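Local atomic coordinates of DUF4783 domain-containing protein (Bacteroides fragilis, PDB entry 4OUQ), a protein that is of unknown function but folds as a small single-domain member of the NTF2-like clan, a mixed beta sheet with helices packed on it. Residues Ser17-Leu20 / Asn21-Leu24; Ser38-Arg41 / Gln42-Glu45. All coordinates share one frame; numbering follows the deposited sequence. Where two conformers were deposited one is given.

Contact 1 of 2, residues Ser17-Leu20 / Asn21-Leu24; sequences SQEL and NRYL
L20 and N21, neighbours at the end of a short, loosely bonded helix, carry most of this local contact. The carbonyl of L20 takes the N-H of Y23, L20 O to Y23 N 2.9 Å, at an N-H...O angle of 150°. N21 N reaches back to Q18 O at 3.2 Å and makes a weak, strongly bent bond to S17 O, so the helix tightens to i to i-3 spacing as it ends. A type I beta turn follows from N21 to L24, closed by L24 N on N21 O at 3.1 Å. The side chain of N21 sets off with CG anti to its own N (chi1 -176°) and away from the helix; its CB touches Q18 O at 3.3 Å, while OD1 is held by water 2 and, weakly, by R41 NH2. Water 1 bridges the turn, donating to Q18 O at 2.7 Å and accepting from R22 N at 3.0 Å. In the modelled conformer the bent side chain of R22 curls back toward the E19 carbonyl and its CG lies over the Y23 ring, but this position is doubtful. The carboxylate of E19 turns to a salt bridge with K14. L20 touches A11, L48 and I100, so this turn is packed between helices 6-14 and 41-54 and against strand 97-107.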
loop_
_atom_site.group_PDB
_atom_site.type_symbol
_atom_site.label_atom_id
_atom_site.label_comp_id
_atom_site.label_asym_id
_atom_site.label_seq_id
_atom_site.Cartn_x
_atom_site.Cartn_y
_atom_site.Cartn_z
ATOM N N SER A 17 -9.163 -1.345 2.718
ATOM C CA SER A 17 -8.715 0.021 2.529
ATOM C C SER A 17 -8.996 0.974 3.680
ATOM O O SER A 17 -8.298 1.990 3.840
ATOM C CB SER A 17 -9.267 0.591 1.237
ATOM O OG SER A 17 -10.649 0.830 1.307
ATOM N N GLN A 18 -10.089 0.744 4.407
ATOM C CA GLN A 18 -10.500 1.578 5.481
ATOM C C GLN A 18 -9.414 1.530 6.574
ATOM O O GLN A 18 -9.092 2.542 7.132
ATOM C CB GLN A 18 -11.880 1.101 6.047
ATOM C CG GLN A 18 -12.468 2.027 7.083
ATOM C CD GLN A 18 -11.776 1.945 8.438
ATOM O OE1 GLN A 18 -11.297 0.893 8.825
ATOM N NE2 GLN A 18 -11.721 3.067 9.154
ATOM N N GLU A 19 -8.853 0.341 6.811
ATOM C CA GLU A 19 -7.795 0.203 7.793
ATOM C C GLU A 19 -6.519 0.851 7.288
ATOM O O GLU A 19 -5.698 1.261 8.083
ATOM C CB GLU A 19 -7.533 -1.273 8.161
ATOM C CG GLU A 19 -8.560 -1.880 9.080
ATOM C CD GLU A 19 -8.239 -3.314 9.484
ATOM O OE1 GLU A 19 -7.185 -3.861 9.128
ATOM O OE2 GLU A 19 -9.093 -3.908 10.160
ATOM N N LEU A 20 -6.296 0.861 5.987
ATOM C CA LEU A 20 -5.098 1.558 5.435
ATOM C C LEU A 20 -5.197 3.023 5.620
ATOM O O LEU A 20 -4.186 3.705 5.670
ATOM C CB LEU A 20 -4.897 1.311 3.945
ATOM C CG LEU A 20 -4.219 0.068 3.517
ATOM C CD1 LEU A 20 -4.140 -0.050 2.019
ATOM C CD2 LEU A 20 -2.775 0.013 4.097
ATOM N N ASN A 21 -6.408 3.541 5.657
ATOM C CA ASN A 21 -6.600 4.980 5.629
ATOM C C ASN A 21 -5.831 5.745 6.686
ATOM O O ASN A 21 -5.216 6.747 6.360
ATOM C CB ASN A 21 -8.072 5.336 5.656
ATOM C CG ASN A 21 -8.310 6.846 5.519
ATOM O OD1 ASN A 21 -8.735 7.494 6.459
ATOM N ND2 ASN A 21 -7.962 7.408 4.362
ATOM N N ARG A 22 -5.767 5.232 7.939
ATOM C CA ARG A 22 -5.057 5.937 9.004
ATOM C C ARG A 22 -3.537 5.953 8.800
ATOM O O ARG A 22 -2.847 6.700 9.475
ATOM C CB ARG A 22 -5.375 5.368 10.409
ATOM C CG ARG A 22 -4.826 3.963 10.673
ATOM C CD ARG A 22 -5.081 3.511 12.123
ATOM N NE ARG A 22 -6.495 3.233 12.365
ATOM C CZ ARG A 22 -7.159 2.209 11.842
ATOM N NH1 ARG A 22 -6.563 1.358 10.990
ATOM N NH2 ARG A 22 -8.426 2.067 12.117
ATOM N N TYR A 23 -3.039 5.144 7.868
ATOM C CA TYR A 23 -1.616 5.080 7.591
ATOM C C TYR A 23 -1.231 5.842 6.314
ATOM O O TYR A 23 -0.086 5.847 5.949
ATOM C CB TYR A 23 -1.152 3.615 7.487
ATOM C CG TYR A 23 -1.450 2.842 8.736
ATOM C CD1 TYR A 23 -0.655 2.972 9.824
ATOM C CD2 TYR A 23 -2.421 1.866 8.750
ATOM C CE1 TYR A 23 -0.943 2.314 10.995
ATOM C CE2 TYR A 23 -2.705 1.157 9.896
ATOM C CZ TYR A 23 -1.942 1.360 10.999
ATOM O OH TYR A 23 -2.175 0.662 12.147
ATOM N N LEU A 24 -2.237 6.403 5.609
ATOM C CA LEU A 24 -1.949 7.184 4.383
ATOM C C LEU A 24 -1.556 8.591 4.712
ATOM O O LEU A 24 -2.171 9.249 5.573
ATOM C CB LEU A 24 -3.150 7.180 3.437
ATOM C CG LEU A 24 -3.569 5.817 2.918
ATOM C CD1 LEU A 24 -4.898 5.818 2.201
ATOM C CD2 LEU A 24 -2.514 5.250 1.998
HETATM O O HOH W 1 -7.892 3.651 9.256
HETATM O O HOH W 2 -9.780 5.381 8.462
#

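Contact 2 of 2, residues Ser38-Arg41 / Gln42-Glu45; sequences SVDR and QAAE
A chi1 near +61° tucks CG of D40 over its own backbone and swings the carboxylate forward onto the first helical turn, so that OD1 accepts from A43 N at 2.8 Å. The bond is fairly straight, 159° at the hydrogen, and the donor meets OD1 nearly in line with the carboxylate C-O bond. Q42, bent at chi2, folds its amide back beside R41, and its OE1 comes within 3.7 Å of D40 CG, the carboxylate and amide planes 57° apart. D40 is thus the N-cap of helix 41-54, its side chain serving an amide of the first turn while its own carbonyl receives A44 N at 2.9 Å; the next bond, E45 N to R41 O, continues the regular alpha-helical spacing. A carboxylate here would probably also interact favourably with the positive end of the helix dipole. On the apolar side V39, near the end of strand 35-40, sets its CB 3.9 Å from A43 CB and its CG2 4.0 Å from A44 CB, fitting the strand end against the helix start. The guanidinium of R41 crosses the amide of Q42 at a slant, with NH1 3.4 Å from Q42 CD. R41 also makes a long, weak ion pair with E26 through NH1, while the carboxylate of E45 meets S17 of the short helix 17-21.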
loop_
_atom_site.group_PDB
_atom_site.type_symbol
_atom_site.label_atom_id
_atom_site.label_comp_id
_atom_site.label_asym_id
_atom_site.label_seq_id
_atom_site.Cartn_x
_atom_site.Cartn_y
_atom_site.Cartn_z
ATOM N N SER A 38 -0.515 11.375 -8.436
ATOM C CA SER A 38 -0.359 11.896 -7.069
ATOM C C SER A 38 -1.660 12.495 -6.600
ATOM O O SER A 38 -2.179 13.479 -7.189
ATOM C CB SER A 38 0.728 12.937 -7.022
ATOM O OG SER A 38 1.997 12.317 -7.195
ATOM N N VAL A 39 -2.163 11.984 -5.499
ATOM C CA VAL A 39 -3.510 12.264 -5.104
ATOM C C VAL A 39 -3.581 12.486 -3.619
ATOM O O VAL A 39 -2.611 12.188 -2.896
ATOM C CB VAL A 39 -4.436 11.127 -5.559
ATOM C CG1 VAL A 39 -4.376 10.995 -7.074
ATOM C CG2 VAL A 39 -4.070 9.821 -4.910
ATOM N N ASP A 40 -4.708 12.998 -3.137
ATOM C CA ASP A 40 -4.842 13.224 -1.698
ATOM C C ASP A 40 -5.245 11.958 -0.999
ATOM O O ASP A 40 -5.499 10.953 -1.636
ATOM C CB ASP A 40 -5.749 14.409 -1.361
ATOM C CG ASP A 40 -7.164 14.250 -1.865
ATOM O OD1 ASP A 40 -7.622 13.126 -2.101
ATOM O OD2 ASP A 40 -7.838 15.283 -1.986
ATOM N N ARG A 41 -5.232 11.990 0.326
ATOM C CA ARG A 41 -5.455 10.811 1.123
ATOM C C ARG A 41 -6.792 10.180 0.788
ATOM O O ARG A 41 -6.877 8.988 0.569
ATOM C CB ARG A 41 -5.388 11.164 2.614
ATOM C CG ARG A 41 -5.602 10.020 3.563
ATOM C CD ARG A 41 -5.501 10.405 5.046
ATOM N NE ARG A 41 -6.820 10.281 5.659
ATOM C CZ ARG A 41 -7.798 11.196 5.588
ATOM N NH1 ARG A 41 -7.597 12.395 5.020
ATOM N NH2 ARG A 41 -8.982 10.932 6.137
ATOM N N GLN A 42 -7.827 11.006 0.689
ATOM C CA GLN A 42 -9.173 10.471 0.449
ATOM C C GLN A 42 -9.263 9.842 -0.942
ATOM O O GLN A 42 -9.776 8.699 -1.102
ATOM C CB GLN A 42 -10.216 11.565 0.653
ATOM C CG GLN A 42 -10.221 12.149 2.085
ATOM C CD GLN A 42 -9.325 13.423 2.291
ATOM O OE1 GLN A 42 -8.249 13.615 1.655
ATOM N NE2 GLN A 42 -9.770 14.281 3.199
ATOM N N ALA A 43 -8.689 10.524 -1.946
ATOM C CA ALA A 43 -8.626 9.968 -3.281
ATOM C C ALA A 43 -7.837 8.613 -3.337
ATOM O O ALA A 43 -8.281 7.649 -3.934
ATOM C CB ALA A 43 -8.056 10.973 -4.251
ATOM N N ALA A 44 -6.710 8.508 -2.606
ATOM C CA ALA A 44 -5.973 7.245 -2.518
ATOM C C ALA A 44 -6.781 6.160 -1.897
ATOM O O ALA A 44 -6.755 5.038 -2.345
ATOM C CB ALA A 44 -4.704 7.444 -1.699
ATOM N N GLU A 45 -7.445 6.465 -0.770
ATOM C CA GLU A 45 -8.211 5.436 -0.049
ATOM C C GLU A 45 -9.292 4.851 -0.990
ATOM O O GLU A 45 -9.531 3.631 -0.959
ATOM C CB GLU A 45 -8.861 5.977 1.199
ATOM C CG GLU A 45 -9.646 4.897 1.983
ATOM C CD GLU A 45 -11.061 4.683 1.432
ATOM O OE1 GLU A 45 -11.666 5.670 0.999
ATOM O OE2 GLU A 45 -11.583 3.526 1.429
#

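In the fold
From the N terminus, helix 6-14 leads into the short helix of contact 1, whose closing turn, 21-24, delivers the chain to strand 24-25. Strands 28-32 and 35-40 come next, and contact 2 then turns the chain from the outermost strand 35-40 into helix 41-54. The two contacts are in series, neither enclosing nor crossing the other, and each closes only a local turn. In space their centres lie about 11 Å apart and they touch: S17 OG and E45 OE2 are 2.9 Å apart, a probable hydrogen bond, and N21 ND2 merely packs against R41 NE. Together they join the short helix to the start of helix 41-54.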